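Local coordinates for CRISPR-associated protein, Cse1 family (Acidimicrobium ferrooxidans, PDB 4H3T) that probably serves as the large Cse1 subunit of a type I-E CRISPR Cascade surveillance complex, taking part in recognition of invading DNA, at residues I403-F408 and A465-F470; A399-D404 and T472-I477; L334-E339 and L391-P396; D395-T400 and D478-P483. The protein carries 1 engineered substitution. One frame throughout, in Å; residues are numbered along the deposited sequence.

Contact 1 (I403-F408 and A465-F470); sequences IDAVTF and APYRHF
The hydroxyl of Tyr467 reaches across from helix 445-473 to helix 397-415, where OH donates to the carbonyl of Ala402 while resting on Val406. These are two helices of what is probably the C-terminal four-helix bundle of Cse1 proteins, and here they run nearly antiparallel, at 162° with axes 11.4 Å apart. That wide spacing is filled from one side by aromatic rings and met from the other by small residues. With CG anti to the backbone N (chi1 -174°), Tyr467 sends its ring straight over the gap; Ala405 CB lies at the ring edge, 3.9 Å from CE1, and Val406 CG2 comes obliquely onto the phenol end, 3.6 Å from CZ. Trp327 stacks on the same ring and Trp487 meets it edge-to-face, which would further restrict its rotation. A phenylalanine here would probably keep the apolar packing but leave the Ala402 carbonyl without its side-chain donor. One turn on, Phe470 also lies against Trp487, and the Ala405 methyl comes obliquely to the CE2-CZ side of its ring, CB 3.5 Å from each. The in-plane edge of the Phe470 ring faces the backbone oxygen of Tyr467.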
loop_
_atom_site.group_PDB
_atom_site.type_symbol
_atom_site.label_atom_id
_atom_site.label_comp_id
_atom_site.label_asym_id
_atom_site.label_seq_id
_atom_site.Cartn_x
_atom_site.Cartn_y
_atom_site.Cartn_z
ATOM N N ILE A 403 16.627 -11.626 -2.735
ATOM C CA ILE A 403 17.101 -10.860 -1.564
ATOM C C ILE A 403 18.614 -10.588 -1.675
ATOM O O ILE A 403 19.058 -9.465 -1.434
ATOM C CB ILE A 403 16.752 -11.618 -0.252
ATOM C CG1 ILE A 403 15.201 -11.662 -0.046
ATOM C CG2 ILE A 403 17.435 -10.986 0.952
ATOM C CD1 ILE A 403 14.527 -10.314 0.265
ATOM N N ASP A 404 19.394 -11.595 -2.047
ATOM C CA ASP A 404 20.841 -11.439 -2.175
ATOM C C ASP A 404 21.217 -10.409 -3.234
ATOM O O ASP A 404 22.266 -9.776 -3.128
ATOM C CB ASP A 404 21.532 -12.747 -2.488
ATOM C CG ASP A 404 21.543 -13.736 -1.358
ATOM O OD1 ASP A 404 21.144 -13.362 -0.245
ATOM O OD2 ASP A 404 21.916 -14.903 -1.602
ATOM N N ALA A 405 20.422 -10.312 -4.274
ATOM C CA ALA A 405 20.642 -9.345 -5.367
ATOM C C ALA A 405 20.440 -7.922 -4.868
ATOM O O ALA A 405 21.163 -7.009 -5.286
ATOM C CB ALA A 405 19.708 -9.634 -6.536
ATOM N N VAL A 406 19.474 -7.733 -3.972
ATOM C CA VAL A 406 19.228 -6.440 -3.330
ATOM C C VAL A 406 20.455 -6.093 -2.439
ATOM O O VAL A 406 20.950 -4.988 -2.476
ATOM C CB VAL A 406 17.901 -6.426 -2.502
ATOM C CG1 VAL A 406 17.755 -5.107 -1.751
ATOM C CG2 VAL A 406 16.714 -6.625 -3.414
ATOM N N THR A 407 20.932 -7.065 -1.661
ATOM C CA THR A 407 22.120 -6.887 -0.789
ATOM C C THR A 407 23.368 -6.500 -1.606
ATOM O O THR A 407 24.136 -5.636 -1.177
ATOM C CB THR A 407 22.420 -8.155 -0.001
ATOM O OG1 THR A 407 21.248 -8.496 0.747
ATOM C CG2 THR A 407 23.629 -7.983 0.939
ATOM N N PHE A 408 23.570 -7.132 -2.758
ATOM C CA PHE A 408 24.682 -6.799 -3.625
ATOM C C PHE A 408 24.551 -5.363 -4.147
ATOM O O PHE A 408 25.541 -4.615 -4.138
ATOM C CB PHE A 408 24.839 -7.808 -4.785
ATOM C CG PHE A 408 26.090 -7.544 -5.581
ATOM C CD1 PHE A 408 27.324 -7.510 -4.965
ATOM C CD2 PHE A 408 26.024 -7.211 -6.925
ATOM C CE1 PHE A 408 28.465 -7.168 -5.679
ATOM C CE2 PHE A 408 27.183 -7.020 -7.666
ATOM C CZ PHE A 408 28.392 -6.946 -7.028
ATOM N N ALA A 465 15.004 -0.335 -13.189
ATOM C CA ALA A 465 14.426 -1.106 -14.308
ATOM C C ALA A 465 15.178 -2.448 -14.497
ATOM O O ALA A 465 14.513 -3.497 -14.503
ATOM C CB ALA A 465 14.414 -0.263 -15.591
ATOM N N PRO A 466 16.529 -2.479 -14.335
ATOM C CA PRO A 466 17.237 -3.778 -14.375
ATOM C C PRO A 466 16.845 -4.737 -13.253
ATOM O O PRO A 466 16.688 -5.918 -13.520
ATOM C CB PRO A 466 18.692 -3.343 -14.225
ATOM C CG PRO A 466 18.752 -2.024 -14.796
ATOM C CD PRO A 466 17.506 -1.367 -14.394
ATOM N N TYR A 467 16.648 -4.262 -11.986
ATOM C CA TYR A 467 16.242 -5.166 -10.902
ATOM C C TYR A 467 14.848 -5.773 -11.186
ATOM O O TYR A 467 14.620 -6.954 -11.009
ATOM C CB TYR A 467 16.215 -4.450 -9.530
ATOM C CG TYR A 467 15.932 -5.448 -8.445
ATOM C CD1 TYR A 467 16.951 -6.274 -7.957
ATOM C CD2 TYR A 467 14.616 -5.760 -8.083
ATOM C CE1 TYR A 467 16.676 -7.308 -7.082
ATOM C CE2 TYR A 467 14.337 -6.800 -7.217
ATOM C CZ TYR A 467 15.372 -7.528 -6.664
ATOM O OH TYR A 467 15.075 -8.598 -5.861
ATOM N N ARG A 468 13.928 -4.961 -11.626
ATOM C CA ARG A 468 12.560 -5.428 -11.900
ATOM C C ARG A 468 12.532 -6.531 -12.993
ATOM O O ARG A 468 11.764 -7.513 -12.878
ATOM C CB ARG A 468 11.686 -4.244 -12.288
ATOM C CG ARG A 468 11.418 -3.260 -11.099
ATOM C CD ARG A 468 10.752 -2.001 -11.618
ATOM N NE ARG A 468 10.510 -1.074 -10.519
ATOM C CZ ARG A 468 9.481 -1.097 -9.684
ATOM N NH1 ARG A 468 8.510 -1.983 -9.842
ATOM N NH2 ARG A 468 9.415 -0.234 -8.681
ATOM N N HIS A 469 13.336 -6.352 -14.046
ATOM C CA HIS A 469 13.537 -7.323 -15.142
ATOM C C HIS A 469 14.171 -8.595 -14.595
ATOM O O HIS A 469 13.776 -9.682 -14.966
ATOM C CB HIS A 469 14.428 -6.742 -16.265
ATOM C CG HIS A 469 14.547 -7.625 -17.477
ATOM N ND1 HIS A 469 15.795 -8.118 -17.916
ATOM C CD2 HIS A 469 13.593 -8.018 -18.367
ATOM C CE1 HIS A 469 15.544 -8.836 -19.006
ATOM N NE2 HIS A 469 14.240 -8.807 -19.329
ATOM N N PHE A 470 15.181 -8.461 -13.748
ATOM C CA PHE A 470 15.837 -9.605 -13.123
ATOM C C PHE A 470 14.832 -10.399 -12.258
ATOM O O PHE A 470 14.732 -11.615 -12.379
ATOM C CB PHE A 470 17.053 -9.100 -12.259
ATOM C CG PHE A 470 17.436 -9.952 -11.075
ATOM C CD1 PHE A 470 18.306 -11.024 -11.219
ATOM C CD2 PHE A 470 16.886 -9.710 -9.817
ATOM C CE1 PHE A 470 18.576 -11.871 -10.134
ATOM C CE2 PHE A 470 17.140 -10.547 -8.754
ATOM C CZ PHE A 470 18.000 -11.615 -8.900
#

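Contact 2 (A399-D404 and T472-I477); sequences ATVAID and TGLANI
Ala402 and Leu474 mark the nearest backbone approach, their CA atoms 8.2 Å apart. Segment 399-404 is regular helix, with Ile403 N bonded to Ala399 O at 2.8 Å, whereas segment 472-477 carries the chain out of helix 445-473: Ala475 N reaches Thr472 O at a longer 3.3 Å, and by Ile477 the backbone is extended. A single side chain, Leu474, bridges the gap. Its CD1 meets Val401 CG1 at 3.6 Å, the two branched ends reaching toward each other tip to tip, and also touches Ala402 CB at 4.0 Å. CD2 comes in beside it, 4.0 Å from the same Val401 CG1, which the isopropyl fork therefore grips with both branches. Val401 presents that methyl from the crowded position between its backbone N and carbonyl carbon (chi1 70°). Outside the pair, Pro483 of helix 481-504 packs on Leu474, Arg484 lies against Val401, and Leu330 of helix 330-334 touches Ala402. No hydrogen bond joins the two segments, and all three touching residues are buried. The contact is thus purely apolar: it depends on shape and the exclusion of water, not on directional bonds, where the bundle helix meets the turn between its neighbours.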
loop_
_atom_site.group_PDB
_atom_site.type_symbol
_atom_site.label_atom_id
_atom_site.label_comp_id
_atom_site.label_asym_id
_atom_site.label_seq_id
_atom_site.Cartn_x
_atom_site.Cartn_y
_atom_site.Cartn_z
ATOM N N ALA A 399 13.695 -16.846 -3.742
ATOM C CA ALA A 399 13.632 -15.731 -2.797
ATOM C C ALA A 399 15.054 -15.335 -2.336
ATOM O O ALA A 399 15.403 -14.153 -2.285
ATOM C CB ALA A 399 12.783 -16.113 -1.605
ATOM N N THR A 400 15.900 -16.330 -2.092
ATOM C CA THR A 400 17.272 -16.092 -1.638
ATOM C C THR A 400 18.083 -15.303 -2.694
ATOM O O THR A 400 18.773 -14.330 -2.332
ATOM C CB THR A 400 17.957 -17.416 -1.271
ATOM O OG1 THR A 400 17.188 -18.000 -0.217
ATOM C CG2 THR A 400 19.429 -17.235 -0.791
ATOM N N VAL A 401 18.005 -15.692 -3.975
ATOM C CA VAL A 401 18.734 -14.935 -5.013
ATOM C C VAL A 401 18.128 -13.520 -5.131
ATOM O O VAL A 401 18.872 -12.532 -5.313
ATOM C CB VAL A 401 18.821 -15.668 -6.392
ATOM C CG1 VAL A 401 17.479 -15.754 -7.104
ATOM C CG2 VAL A 401 19.850 -15.007 -7.292
ATOM N N ALA A 402 16.783 -13.399 -5.051
ATOM C CA ALA A 402 16.161 -12.051 -5.121
ATOM C C ALA A 402 16.648 -11.132 -3.976
ATOM O O ALA A 402 16.999 -9.989 -4.223
ATOM C CB ALA A 402 14.674 -12.144 -5.079
ATOM N N ILE A 403 16.627 -11.626 -2.735
ATOM C CA ILE A 403 17.101 -10.860 -1.564
ATOM C C ILE A 403 18.614 -10.588 -1.675
ATOM O O ILE A 403 19.058 -9.465 -1.434
ATOM C CB ILE A 403 16.752 -11.618 -0.252
ATOM C CG1 ILE A 403 15.201 -11.662 -0.046
ATOM C CG2 ILE A 403 17.435 -10.986 0.952
ATOM C CD1 ILE A 403 14.527 -10.314 0.265
ATOM N N ASP A 404 19.394 -11.595 -2.047
ATOM C CA ASP A 404 20.841 -11.439 -2.175
ATOM C C ASP A 404 21.217 -10.409 -3.234
ATOM O O ASP A 404 22.266 -9.776 -3.128
ATOM C CB ASP A 404 21.532 -12.747 -2.488
ATOM C CG ASP A 404 21.543 -13.736 -1.358
ATOM O OD1 ASP A 404 21.144 -13.362 -0.245
ATOM O OD2 ASP A 404 21.916 -14.903 -1.602
ATOM N N THR A 472 11.452 -10.428 -12.372
ATOM C CA THR A 472 10.445 -11.071 -13.256
ATOM C C THR A 472 11.018 -12.335 -13.899
ATOM O O THR A 472 10.307 -13.347 -13.991
ATOM C CB THR A 472 9.912 -10.063 -14.329
ATOM O OG1 THR A 472 9.152 -9.070 -13.612
ATOM C CG2 THR A 472 9.023 -10.709 -15.346
ATOM N N GLY A 473 12.284 -12.288 -14.303
ATOM C CA GLY A 473 12.943 -13.440 -14.977
ATOM C C GLY A 473 13.112 -14.674 -14.103
ATOM O O GLY A 473 13.197 -15.786 -14.624
ATOM N N LEU A 474 12.998 -14.529 -12.768
ATOM C CA LEU A 474 13.161 -15.672 -11.857
ATOM C C LEU A 474 11.968 -16.633 -11.933
ATOM O O LEU A 474 12.113 -17.783 -11.576
ATOM C CB LEU A 474 13.374 -15.246 -10.413
ATOM C CG LEU A 474 14.551 -14.375 -10.130
ATOM C CD1 LEU A 474 14.652 -14.086 -8.629
ATOM C CD2 LEU A 474 15.856 -14.981 -10.628
ATOM N N ALA A 475 10.869 -16.214 -12.519
ATOM C CA ALA A 475 9.693 -17.055 -12.699
ATOM C C ALA A 475 9.944 -18.317 -13.543
ATOM O O ALA A 475 9.252 -19.331 -13.353
ATOM C CB ALA A 475 8.597 -16.261 -13.375
ATOM N N ASN A 476 10.836 -18.247 -14.540
ATOM C CA ASN A 476 11.007 -19.380 -15.452
ATOM C C ASN A 476 12.416 -19.977 -15.469
ATOM O O ASN A 476 12.823 -20.518 -16.495
ATOM C CB ASN A 476 10.693 -18.902 -16.862
ATOM C CG ASN A 476 9.348 -18.295 -17.044
ATOM O OD1 ASN A 476 9.248 -17.190 -17.574
ATOM N ND2 ASN A 476 8.295 -19.007 -16.661
ATOM N N ILE A 477 13.133 -19.910 -14.373
ATOM C CA ILE A 477 14.518 -20.394 -14.297
ATOM C C ILE A 477 14.657 -21.521 -13.268
ATOM O O ILE A 477 14.210 -21.392 -12.122
ATOM C CB ILE A 477 15.499 -19.229 -13.939
ATOM C CG1 ILE A 477 15.487 -18.164 -15.042
ATOM C CG2 ILE A 477 16.960 -19.792 -13.745
ATOM C CD1 ILE A 477 16.240 -16.855 -14.631
#

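Contact 3 (L334-E339 and L391-P396); sequences LALGAE and LNQEDP
Leu391, where the short helix 388-391 gives way to loop, meets Leu334, at the end of helix 330-334, through one methyl each, CD2 to CD2 at 3.8 Å. The two side chains cross at about a right angle. Although the CB of Leu391 points away from the other segment, its chain curls back so that CD2 meets Leu334. The backbone is tied here as well: the guanidinium of Arg342 donates through NH1 to Leu391 O and through NH2 to Leu334 O, so one side chain satisfies a carbonyl from each segment. Asn392 turns its amide to its own chain. OD1 accepts from Asp395 N at 2.9 Å in a nearly straight bond (166°), the donor standing well above the carbonyl plane, and takes a weak second bond from Glu394 N. Gln393 then comes up to the exposed Leu336, its OE1 4.2 Å from CD2 in a loose van der Waals contact, while NE2 is held by Glu350 OE1 and the side chain rests on Arg342. Past Asp395, Pro396 occupies the N-cap position of helix 397-415. On the opposing segment, Ala335 leaves its helix with positive phi, in the left-handed region common just after a helix C-terminus. The arrangement is that of two loops that follow short helices, joined by a leucine pair and a shared arginine, with an Asx motif at Asn392 in the connection to helix 397-415.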
loop_
_atom_site.group_PDB
_atom_site.type_symbol
_atom_site.label_atom_id
_atom_site.label_comp_id
_atom_site.label_asym_id
_atom_site.label_seq_id
_atom_site.Cartn_x
_atom_site.Cartn_y
_atom_site.Cartn_z
ATOM N N LEU A 334 8.507 -10.104 1.890
ATOM C CA LEU A 334 8.637 -11.567 2.071
ATOM C C LEU A 334 8.674 -12.008 3.550
ATOM O O LEU A 334 8.291 -13.141 3.841
ATOM C CB LEU A 334 9.867 -12.042 1.331
ATOM C CG LEU A 334 9.882 -11.742 -0.181
ATOM C CD1 LEU A 334 11.100 -12.346 -0.825
ATOM C CD2 LEU A 334 8.672 -12.241 -0.846
ATOM N N ALA A 335 9.010 -11.080 4.476
ATOM C CA ALA A 335 8.950 -11.265 5.917
ATOM C C ALA A 335 9.672 -12.576 6.295
ATOM O O ALA A 335 9.065 -13.457 6.881
ATOM C CB ALA A 335 7.473 -11.318 6.339
ATOM N N LEU A 336 10.903 -12.746 5.865
ATOM C CA LEU A 336 11.602 -14.021 6.060
ATOM C C LEU A 336 12.359 -14.109 7.404
ATOM O O LEU A 336 12.716 -15.226 7.792
ATOM C CB LEU A 336 12.547 -14.295 4.900
ATOM C CG LEU A 336 11.875 -14.533 3.548
ATOM C CD1 LEU A 336 12.912 -14.662 2.437
ATOM C CD2 LEU A 336 11.036 -15.779 3.577
ATOM N N GLY A 337 12.497 -12.995 8.131
ATOM C CA GLY A 337 13.075 -13.021 9.483
ATOM C C GLY A 337 12.199 -13.783 10.472
ATOM O O GLY A 337 10.995 -13.990 10.246
ATOM N N ALA A 338 12.823 -14.253 11.568
ATOM C CA ALA A 338 12.163 -15.033 12.605
ATOM C C ALA A 338 11.085 -14.247 13.337
ATOM O O ALA A 338 10.171 -14.856 13.871
ATOM C CB ALA A 338 13.194 -15.521 13.613
ATOM N N GLU A 339 11.186 -12.924 13.412
ATOM C CA GLU A 339 10.180 -12.149 14.139
ATOM C C GLU A 339 9.127 -11.515 13.195
ATOM O O GLU A 339 8.340 -10.702 13.661
ATOM C CB GLU A 339 10.896 -11.047 14.973
ATOM C CG GLU A 339 11.619 -11.683 16.172
ATOM C CD GLU A 339 12.353 -10.756 17.127
ATOM O OE1 GLU A 339 12.376 -9.527 16.886
ATOM O OE2 GLU A 339 12.906 -11.270 18.130
ATOM N N LEU A 391 7.809 -16.191 -3.716
ATOM C CA LEU A 391 6.924 -16.362 -2.543
ATOM C C LEU A 391 7.073 -17.741 -1.931
ATOM O O LEU A 391 6.666 -17.944 -0.782
ATOM C CB LEU A 391 5.454 -16.133 -2.884
ATOM C CG LEU A 391 5.114 -14.832 -3.470
ATOM C CD1 LEU A 391 3.596 -14.723 -3.715
ATOM C CD2 LEU A 391 5.592 -13.682 -2.552
ATOM N N ASN A 392 7.668 -18.695 -2.679
ATOM C CA ASN A 392 7.868 -20.100 -2.229
ATOM C C ASN A 392 8.785 -20.218 -1.024
ATOM O O ASN A 392 9.987 -19.915 -1.083
ATOM C CB ASN A 392 8.427 -20.922 -3.384
ATOM C CG ASN A 392 8.393 -22.431 -3.213
ATOM O OD1 ASN A 392 8.378 -22.976 -2.098
ATOM N ND2 ASN A 392 8.551 -23.146 -4.317
ATOM N N GLN A 393 8.221 -20.665 0.080
ATOM C CA GLN A 393 8.955 -20.875 1.329
ATOM C C GLN A 393 9.456 -22.336 1.500
ATOM O O GLN A 393 10.405 -22.568 2.265
ATOM C CB GLN A 393 8.075 -20.472 2.512
ATOM C CG GLN A 393 7.910 -18.953 2.518
ATOM C CD GLN A 393 7.192 -18.517 3.729
ATOM O OE1 GLN A 393 7.783 -18.237 4.754
ATOM N NE2 GLN A 393 5.931 -18.673 3.709
ATOM N N GLU A 394 8.854 -23.263 0.746
ATOM C CA GLU A 394 9.209 -24.701 0.685
ATOM C C GLU A 394 10.627 -24.842 0.089
ATOM O O GLU A 394 11.496 -25.444 0.721
ATOM C CB GLU A 394 8.165 -25.468 -0.171
ATOM C CG GLU A 394 7.562 -26.679 0.524
ATOM C CD GLU A 394 7.086 -27.756 -0.431
ATOM O OE1 GLU A 394 6.090 -27.510 -1.150
ATOM O OE2 GLU A 394 7.724 -28.835 -0.479
ATOM N N ASP A 395 10.828 -24.279 -1.136
ATOM C CA ASP A 395 12.120 -24.171 -1.841
ATOM C C ASP A 395 12.482 -22.690 -1.894
ATOM O O ASP A 395 12.058 -21.971 -2.808
ATOM C CB ASP A 395 12.052 -24.769 -3.260
ATOM C CG ASP A 395 13.386 -24.805 -3.990
ATOM O OD1 ASP A 395 14.335 -24.052 -3.576
ATOM O OD2 ASP A 395 13.515 -25.616 -4.936
ATOM N N PRO A 396 13.322 -22.238 -0.962
ATOM C CA PRO A 396 13.621 -20.808 -0.873
ATOM C C PRO A 396 14.697 -20.272 -1.815
ATOM O O PRO A 396 15.064 -19.124 -1.629
ATOM C CB PRO A 396 14.053 -20.667 0.589
ATOM C CG PRO A 396 14.723 -21.900 0.875
ATOM C CD PRO A 396 13.951 -22.973 0.157
#

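Contact 4 (D395-T400 and D478-P483); sequences DPAAAT and DDLERP
The first turn of helix 397-415, at Ala397 and Ala398, packs against Leu480, the residue just before helix 481-504. Leu480 CD1 does all the touching. It presses on Ala397 CB at 3.5 Å, tighter than usual for two carbons, and lies 3.6 Å from the backbone N of Ala398, whose own CB stands farther off. The first torsion of Leu480 (chi1 -63°) carries CG out from the backbone toward the alanines, and CD1 is the branch that reaches them; the side chain also packs on Leu474. The N-terminal ends of two helices of what is probably the C-terminal four-helix bundle of Cse1 meet here. Asp395 makes an Asx turn ahead of helix 397-415, its OD1 accepting from Ala397 N at 3.2 Å, nearly straight at 168° and on the anti side of the carboxylate. Asp479 caps helix 481-504, OD1 taking Glu481 N at 3.0 Å from above its carboxylate plane. Both negative groups sit at helix N-termini, whose dipoles would probably stabilise them. Pro396, the N-cap residue, offers its carbonyl to two donors of Thr400: the backbone N, and the hydroxyl OG1, which approaches Pro396 O at 2.8 Å from above the carbonyl plane.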
loop_
_atom_site.group_PDB
_atom_site.type_symbol
_atom_site.label_atom_id
_atom_site.label_comp_id
_atom_site.label_asym_id
_atom_site.label_seq_id
_atom_site.Cartn_x
_atom_site.Cartn_y
_atom_site.Cartn_z
ATOM N N ASP A 395 10.828 -24.279 -1.136
ATOM C CA ASP A 395 12.120 -24.171 -1.841
ATOM C C ASP A 395 12.482 -22.690 -1.894
ATOM O O ASP A 395 12.058 -21.971 -2.808
ATOM C CB ASP A 395 12.052 -24.769 -3.260
ATOM C CG ASP A 395 13.386 -24.805 -3.990
ATOM O OD1 ASP A 395 14.335 -24.052 -3.576
ATOM O OD2 ASP A 395 13.515 -25.616 -4.936
ATOM N N PRO A 396 13.322 -22.238 -0.962
ATOM C CA PRO A 396 13.621 -20.808 -0.873
ATOM C C PRO A 396 14.697 -20.272 -1.815
ATOM O O PRO A 396 15.064 -19.124 -1.629
ATOM C CB PRO A 396 14.053 -20.667 0.589
ATOM C CG PRO A 396 14.723 -21.900 0.875
ATOM C CD PRO A 396 13.951 -22.973 0.157
ATOM N N ALA A 397 15.198 -21.035 -2.800
ATOM C CA ALA A 397 16.298 -20.568 -3.669
ATOM C C ALA A 397 15.951 -19.283 -4.469
ATOM O O ALA A 397 16.755 -18.369 -4.543
ATOM C CB ALA A 397 16.720 -21.686 -4.624
ATOM N N ALA A 398 14.779 -19.195 -5.043
ATOM C CA ALA A 398 14.359 -18.021 -5.813
ATOM C C ALA A 398 14.284 -16.733 -4.933
ATOM O O ALA A 398 14.832 -15.688 -5.303
ATOM C CB ALA A 398 13.059 -18.287 -6.491
ATOM N N ALA A 399 13.695 -16.846 -3.742
ATOM C CA ALA A 399 13.632 -15.731 -2.797
ATOM C C ALA A 399 15.054 -15.335 -2.336
ATOM O O ALA A 399 15.403 -14.153 -2.285
ATOM C CB ALA A 399 12.783 -16.113 -1.605
ATOM N N THR A 400 15.900 -16.330 -2.092
ATOM C CA THR A 400 17.272 -16.092 -1.638
ATOM C C THR A 400 18.083 -15.303 -2.694
ATOM O O THR A 400 18.773 -14.330 -2.332
ATOM C CB THR A 400 17.957 -17.416 -1.271
ATOM O OG1 THR A 400 17.188 -18.000 -0.217
ATOM C CG2 THR A 400 19.429 -17.235 -0.791
ATOM N N ASP A 478 15.329 -22.556 -13.661
ATOM C CA ASP A 478 15.633 -23.745 -12.848
ATOM C C ASP A 478 16.986 -23.502 -12.183
ATOM O O ASP A 478 17.029 -23.330 -10.973
ATOM C CB ASP A 478 15.594 -24.995 -13.745
ATOM C CG ASP A 478 15.964 -26.340 -13.090
ATOM O OD1 ASP A 478 16.336 -27.307 -13.857
ATOM O OD2 ASP A 478 15.851 -26.445 -11.831
ATOM N N ASP A 479 18.035 -23.305 -12.955
ATOM C CA ASP A 479 19.372 -23.011 -12.403
ATOM C C ASP A 479 19.542 -21.521 -12.098
ATOM O O ASP A 479 19.962 -20.739 -12.947
ATOM C CB ASP A 479 20.507 -23.482 -13.341
ATOM C CG ASP A 479 21.912 -23.368 -12.704
ATOM O OD1 ASP A 479 22.024 -22.801 -11.564
ATOM O OD2 ASP A 479 22.895 -23.850 -13.332
ATOM N N LEU A 480 19.347 -21.171 -10.833
ATOM C CA LEU A 480 19.379 -19.796 -10.361
ATOM C C LEU A 480 20.810 -19.250 -10.211
ATOM O O LEU A 480 20.965 -18.079 -9.918
ATOM C CB LEU A 480 18.598 -19.667 -9.037
ATOM C CG LEU A 480 17.108 -20.002 -9.173
ATOM C CD1 LEU A 480 16.551 -20.473 -7.874
ATOM C CD2 LEU A 480 16.310 -18.833 -9.718
ATOM N N GLU A 481 21.849 -20.042 -10.475
ATOM C CA GLU A 481 23.215 -19.513 -10.438
ATOM C C GLU A 481 23.465 -18.544 -11.636
ATOM O O GLU A 481 24.275 -17.640 -11.546
ATOM C CB GLU A 481 24.270 -20.661 -10.452
ATOM C CG GLU A 481 25.335 -20.461 -9.386
ATOM C CD GLU A 481 24.986 -21.124 -8.064
ATOM O OE1 GLU A 481 25.654 -22.128 -7.715
ATOM O OE2 GLU A 481 23.994 -20.699 -7.423
ATOM N N ARG A 482 22.749 -18.725 -12.740
ATOM C CA ARG A 482 22.895 -17.891 -13.937
ATOM C C ARG A 482 22.386 -16.468 -13.690
ATOM O O ARG A 482 23.181 -15.546 -13.814
ATOM C CB ARG A 482 22.171 -18.575 -15.096
ATOM C CG ARG A 482 22.403 -17.980 -16.456
ATOM C CD ARG A 482 21.723 -18.877 -17.485
ATOM N NE ARG A 482 22.204 -20.270 -17.441
ATOM C CZ ARG A 482 23.244 -20.761 -18.118
ATOM N NH1 ARG A 482 23.956 -19.977 -18.925
ATOM N NH2 ARG A 482 23.580 -22.040 -17.994
ATOM N N PRO A 483 21.138 -16.228 -13.244
ATOM C CA PRO A 483 20.727 -14.839 -13.003
ATOM C C PRO A 483 21.550 -14.156 -11.883
ATOM O O PRO A 483 21.731 -12.943 -11.901
ATOM C CB PRO A 483 19.246 -14.976 -12.660
ATOM C CG PRO A 483 19.055 -16.406 -12.227
ATOM C CD PRO A 483 19.992 -17.146 -13.084
#

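In the fold
Contacts 4, 2 and 1 follow one another along the beginning of helix 397-415, with centres 6 Å apart from contact 4 to contact 2 and 8 Å from contact 2 to contact 1. Their second segments run in the opposite sense, back from the start of helix 481-504 through the turn into helix 445-473, so of these three contact 1 closes the shortest excursion of chain and contact 4 the longest. Contact 3 comes earlier in sequence and ends where contact 4 begins; its centre lies about 13 Å from contacts 2 and 4 and 17 Å from contact 1. Leu334 and Leu336 touch Ala399. Contacts 1, 2 and 4 hold helices 397-415, 445-473 and 481-504 together at one end, and contact 3 joins the start of this region to the earlier chain.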